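Local coordinates for protein dTDP-4-dehydrorhamnose 3,5-epimerase (Elizabethkingia anophelis NUHP1, PDB 6C46) that probably catalyses the epimerization at C3' and C5' of dTDP-4-dehydro-6-deoxyglucose, a step in the biosynthesis of dTDP-L-rhamnose, at residues V12-L16 and K17-I21; K41-E44 and E45-L49. One frame throughout, in Å; residues are numbered along the deposited sequence.

Interaction 1 of 2, residues V12-L16 and K17-I21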
loop_
_atom_site.group_PDB
_atom_site.type_symbol
_atom_site.label_atom_id
_atom_site.label_comp_id
_atom_site.label_asym_id
_atom_site.label_seq_id
_atom_site.Cartn_x
_atom_site.Cartn_y
_atom_site.Cartn_z
ATOM N N VAL A 12 15.591 7.164 7.852
ATOM C CA VAL A 12 17.004 6.887 8.103
ATOM C C VAL A 12 17.823 7.285 6.881
ATOM O O VAL A 12 17.496 6.896 5.753
ATOM C CB VAL A 12 17.212 5.403 8.458
ATOM C CG1 VAL A 12 18.693 5.084 8.573
ATOM C CG2 VAL A 12 16.492 5.066 9.783
ATOM N N LYS A 13 18.891 8.056 7.110
ATOM C CA LYS A 13 19.744 8.540 6.036
ATOM C C LYS A 13 20.420 7.388 5.291
ATOM O O LYS A 13 20.799 6.374 5.886
ATOM C CB LYS A 13 20.818 9.467 6.638
ATOM C CG LYS A 13 21.649 10.201 5.597
ATOM C CD LYS A 13 20.924 11.445 5.098
ATOM C CE LYS A 13 21.837 12.289 4.207
ATOM N NZ LYS A 13 22.158 11.571 2.924
ATOM N N THR A 14 20.588 7.551 3.981
ATOM C CA THR A 14 21.447 6.652 3.209
ATOM C C THR A 14 22.568 7.467 2.573
ATOM O O THR A 14 22.557 8.705 2.651
ATOM C CB THR A 14 20.657 5.923 2.109
ATOM O OG1 THR A 14 20.362 6.841 1.056
ATOM C CG2 THR A 14 19.359 5.364 2.669
ATOM N N PRO A 15 23.547 6.827 1.930
ATOM C CA PRO A 15 24.596 7.604 1.253
ATOM C C PRO A 15 24.117 8.397 0.045
ATOM O O PRO A 15 24.923 9.145 -0.514
ATOM C CB PRO A 15 25.615 6.533 0.830
ATOM C CG PRO A 15 25.363 5.357 1.745
ATOM C CD PRO A 15 23.880 5.388 1.992
ATOM N N LEU A 16 22.869 8.245 -0.415
ATOM C CA LEU A 16 22.408 8.976 -1.592
ATOM C C LEU A 16 21.509 10.132 -1.155
ATOM O O LEU A 16 20.620 9.945 -0.323
ATOM C CB LEU A 16 21.673 8.052 -2.574
ATOM C CG LEU A 16 22.446 6.786 -2.996
ATOM C CD1 LEU A 16 21.666 6.013 -4.061
ATOM C CD2 LEU A 16 23.843 7.105 -3.506
ATOM N N LYS A 17 21.754 11.322 -1.699
ATOM C CA LYS A 17 20.988 12.487 -1.259
ATOM C C LYS A 17 19.507 12.297 -1.536
ATOM O O LYS A 17 19.129 11.940 -2.652
ATOM C CB LYS A 17 21.461 13.746 -1.983
ATOM C CG LYS A 17 20.830 15.041 -1.435
ATOM C CD LYS A 17 21.341 16.281 -2.204
ATOM C CE LYS A 17 20.835 16.297 -3.634
ATOM N NZ LYS A 17 21.210 17.555 -4.328
ATOM N N ASP A 18 18.675 12.600 -0.536
ATOM C CA ASP A 18 17.214 12.575 -0.578
ATOM C C ASP A 18 16.654 11.170 -0.610
ATOM O O ASP A 18 15.437 11.007 -0.740
ATOM C CB ASP A 18 16.624 13.324 -1.779
ATOM C CG ASP A 18 17.081 14.784 -1.849
ATOM O OD1 ASP A 18 16.960 15.486 -0.830
ATOM O OD2 ASP A 18 17.554 15.222 -2.919
ATOM N N CYS A 19 17.488 10.154 -0.507
ATOM C CA CYS A 19 17.035 8.772 -0.550
ATOM C C CYS A 19 17.025 8.234 0.884
ATOM O O CYS A 19 18.058 8.253 1.562
ATOM C CB CYS A 19 17.969 7.996 -1.491
ATOM S SG CYS A 19 17.759 6.231 -1.616
ATOM N N TYR A 20 15.857 7.780 1.360
ATOM C CA TYR A 20 15.684 7.454 2.772
ATOM C C TYR A 20 15.071 6.079 2.962
ATOM O O TYR A 20 14.313 5.586 2.119
ATOM C CB TYR A 20 14.770 8.470 3.522
ATOM C CG TYR A 20 15.328 9.860 3.457
ATOM C CD1 TYR A 20 16.417 10.229 4.251
ATOM C CD2 TYR A 20 14.778 10.801 2.605
ATOM C CE1 TYR A 20 16.961 11.499 4.170
ATOM C CE2 TYR A 20 15.304 12.077 2.526
ATOM C CZ TYR A 20 16.383 12.420 3.303
ATOM O OH TYR A 20 16.895 13.681 3.202
ATOM N N ILE A 21 15.379 5.494 4.115
ATOM C CA ILE A 21 14.714 4.296 4.614
ATOM C C ILE A 21 13.651 4.735 5.617
ATOM O O ILE A 21 13.953 5.486 6.554
ATOM C CB ILE A 21 15.730 3.346 5.274
ATOM C CG1 ILE A 21 16.777 2.893 4.250
ATOM C CG2 ILE A 21 15.005 2.128 5.931
ATOM C CD1 ILE A 21 18.044 2.353 4.917
HETATM O O HOH W 1 19.499 13.530 2.009
HETATM O O HOH W 2 19.799 10.245 2.320
#
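Thr14 and Cys19 face each other across the loop of a beta hairpin, and the hydroxyl of Thr14 works in both directions. Thr14 OG1 gives its proton to Cys19 O at 2.7 Å, reaching it from above the carbonyl plane, and accepts from Leu16 N at 3.2 Å, which makes an ST turn. A chi1 of 74° sets Thr14 OG1 between the backbone N and the carbonyl carbon, where it can serve both partners, and sends the methyl Thr14 CG2 over to Ile21 CG1, 3.9 Å away. After Thr14 and Pro15 the chain reverses in a type II beta turn from Leu16 to Cys19. Farther from the loop, Val12 and Ile21 form a hydrogen-bonded antiparallel pair, with Val12 N 2.7 Å from Ile21 O. Lys13 bends at chi2 and chi4, passing CD obliquely by Tyr20 CE1 (4.1 Å) and bringing NZ back to Thr14 O at 2.9 Å. One water that accepts from Lys13 NZ lies 2.8 Å from both Leu16 O and Cys19 O and can donate to either, while another joins Asp18 N to Tyr20 OH; the Asp18 carboxylate itself pairs with Arg97. The carbonyls of Thr14, Leu16 and Cys19 thus each find a polar partner within the loop.

Interaction 2 of 2, residues K41-E44 and E45-L49; sequences KKFE and ELTGL. With CA (calcium ion), chain F.
Thr47 lies across one face of the Phe43 ring, one helical turn further along. Its methyl, Thr47 CG2, makes a CH-pi contact 4.2 Å from the centroid of the Phe43 ring and 16° off the normal, while Thr47 OG1 sits above the same ring nearer its rim, 3.7 Å from Phe43 CE2. With chi1 at 64°, Thr47 OG1 also donates back to Phe43 O at 2.9 Å; this carbonyl therefore holds both the hydroxyl and the Thr47 backbone N. Thr47 OG1 in turn accepts from Leu49 N at 3.0 Å, an ST turn just where Gly48, with positive phi, takes the chain out of the helix. Glu44, extended beyond CG, presents its carboxylate to the calcium ion through both oxygens, Glu44 OE1 at 2.5 Å and Glu44 OE2 at 2.4 Å. Three waters and Glu40 complete the site, and Gly51 N donates to Glu44 OE2. The helix 40-47 rests on the strand 10-13, where Leu11 meets Phe43, Leu46 and Thr47; Phe43 also packs edge-to-face with Tyr120 of the strand 118-121, and Lys41 reaches Phe145 of the second subunit.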
loop_
_atom_site.group_PDB
_atom_site.type_symbol
_atom_site.label_atom_id
_atom_site.label_comp_id
_atom_site.label_asym_id
_atom_site.label_seq_id
_atom_site.Cartn_x
_atom_site.Cartn_y
_atom_site.Cartn_z
ATOM N N LYS A 41 1.872 13.907 5.483
ATOM C CA LYS A 41 2.172 15.135 6.201
ATOM C C LYS A 41 3.499 15.015 6.930
ATOM O O LYS A 41 4.348 15.914 6.855
ATOM C CB LYS A 41 1.046 15.455 7.182
ATOM C CG LYS A 41 1.266 16.710 8.006
ATOM C CD LYS A 41 0.101 16.976 8.978
ATOM C CE LYS A 41 -1.176 17.343 8.217
ATOM N NZ LYS A 41 -2.372 17.575 9.097
ATOM N N LYS A 42 3.708 13.888 7.613
ATOM C CA LYS A 42 4.959 13.708 8.347
ATOM C C LYS A 42 6.136 13.663 7.403
ATOM O O LYS A 42 7.188 14.258 7.675
ATOM C CB LYS A 42 4.904 12.427 9.178
ATOM C CG LYS A 42 3.872 12.520 10.331
ATOM C CD LYS A 42 3.724 11.203 11.094
ATOM C CE LYS A 42 2.742 11.367 12.275
ATOM N NZ LYS A 42 2.570 10.042 12.884
ATOM N N PHE A 43 5.980 12.943 6.293
ATOM C CA PHE A 43 7.064 12.816 5.341
ATOM C C PHE A 43 7.424 14.171 4.754
ATOM O O PHE A 43 8.610 14.526 4.664
ATOM C CB PHE A 43 6.664 11.838 4.244
ATOM C CG PHE A 43 7.719 11.650 3.210
ATOM C CD1 PHE A 43 8.757 10.765 3.423
ATOM C CD2 PHE A 43 7.659 12.356 2.012
ATOM C CE1 PHE A 43 9.738 10.574 2.454
ATOM C CE2 PHE A 43 8.627 12.182 1.038
ATOM C CZ PHE A 43 9.667 11.286 1.254
ATOM N N GLU A 44 6.413 14.943 4.341
ATOM C CA GLU A 44 6.689 16.256 3.746
ATOM C C GLU A 44 7.294 17.215 4.771
ATOM O O GLU A 44 8.195 17.992 4.434
ATOM C CB GLU A 44 5.405 16.829 3.131
ATOM C CG GLU A 44 5.002 16.007 1.909
ATOM C CD GLU A 44 3.720 16.499 1.225
ATOM O OE1 GLU A 44 2.923 17.256 1.826
ATOM O OE2 GLU A 44 3.552 16.142 0.053
ATOM N N GLU A 45 6.823 17.162 6.028
ATOM C CA GLU A 45 7.413 17.980 7.092
ATOM C C GLU A 45 8.899 17.673 7.262
ATOM O O GLU A 45 9.714 18.578 7.468
ATOM C CB GLU A 45 6.677 17.754 8.422
ATOM C CG GLU A 45 5.297 18.414 8.527
ATOM C CD GLU A 45 4.463 18.003 9.757
ATOM O OE1 GLU A 45 4.655 16.898 10.342
ATOM O OE2 GLU A 45 3.584 18.808 10.132
ATOM N N LEU A 46 9.268 16.400 7.194
ATOM C CA LEU A 46 10.660 16.022 7.434
ATOM C C LEU A 46 11.557 16.320 6.245
ATOM O O LEU A 46 12.747 16.598 6.425
ATOM C CB LEU A 46 10.752 14.529 7.767
ATOM C CG LEU A 46 10.340 14.130 9.190
ATOM C CD1 LEU A 46 10.135 12.612 9.233
ATOM C CD2 LEU A 46 11.438 14.551 10.185
ATOM N N THR A 47 11.045 16.209 5.022
ATOM C CA THR A 47 11.938 16.232 3.879
ATOM C C THR A 47 11.833 17.470 3.013
ATOM O O THR A 47 12.728 17.691 2.195
ATOM C CB THR A 47 11.694 15.015 2.997
ATOM O OG1 THR A 47 10.361 15.081 2.467
ATOM C CG2 THR A 47 11.842 13.789 3.829
ATOM N N GLY A 48 10.744 18.225 3.106
ATOM C CA GLY A 48 10.500 19.244 2.104
ATOM C C GLY A 48 10.284 18.715 0.696
ATOM O O GLY A 48 10.252 19.499 -0.256
ATOM N N LEU A 49 10.140 17.400 0.543
ATOM C CA LEU A 49 9.885 16.781 -0.754
ATOM C C LEU A 49 8.391 16.517 -0.936
ATOM O O LEU A 49 7.623 16.514 0.026
ATOM C CB LEU A 49 10.638 15.460 -0.891
ATOM C CG LEU A 49 12.167 15.549 -0.756
ATOM C CD1 LEU A 49 12.750 14.154 -0.769
ATOM C CD2 LEU A 49 12.715 16.326 -1.923
HETATM CA CA CA F . 1.341 17.089 -0.171
HETATM O O HOH W 3 7.157 14.797 10.647
HETATM O O HOH W 4 1.812 19.434 -0.189
HETATM O O HOH W 5 -0.212 17.770 1.516
HETATM O O HOH W 6 2.213 17.083 -2.466
#

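Overall arrangement
Both contacts are local, one at a hairpin loop and one at the C-terminal end of a helix, and in each a threonine hydroxyl donates to a backbone carbonyl while accepting from the N-H two residues on. Interaction 1 is partly buried at the hairpin joining strands 10-13 and 20-23, its Thr14, Leu16 and Cys19 being buried; interaction 2 lies at the surface on helix 40-47, with Phe43 as its buried residue. Water and a lysine serve the loop carbonyls in the first, whereas the second gives both oxygens of a carboxylate to calcium. With centres about 14 Å apart, they meet directly: Tyr20 CE2 packs 4.1 Å from Thr47 CG2, and Asp18 CB touches Leu49 CD1.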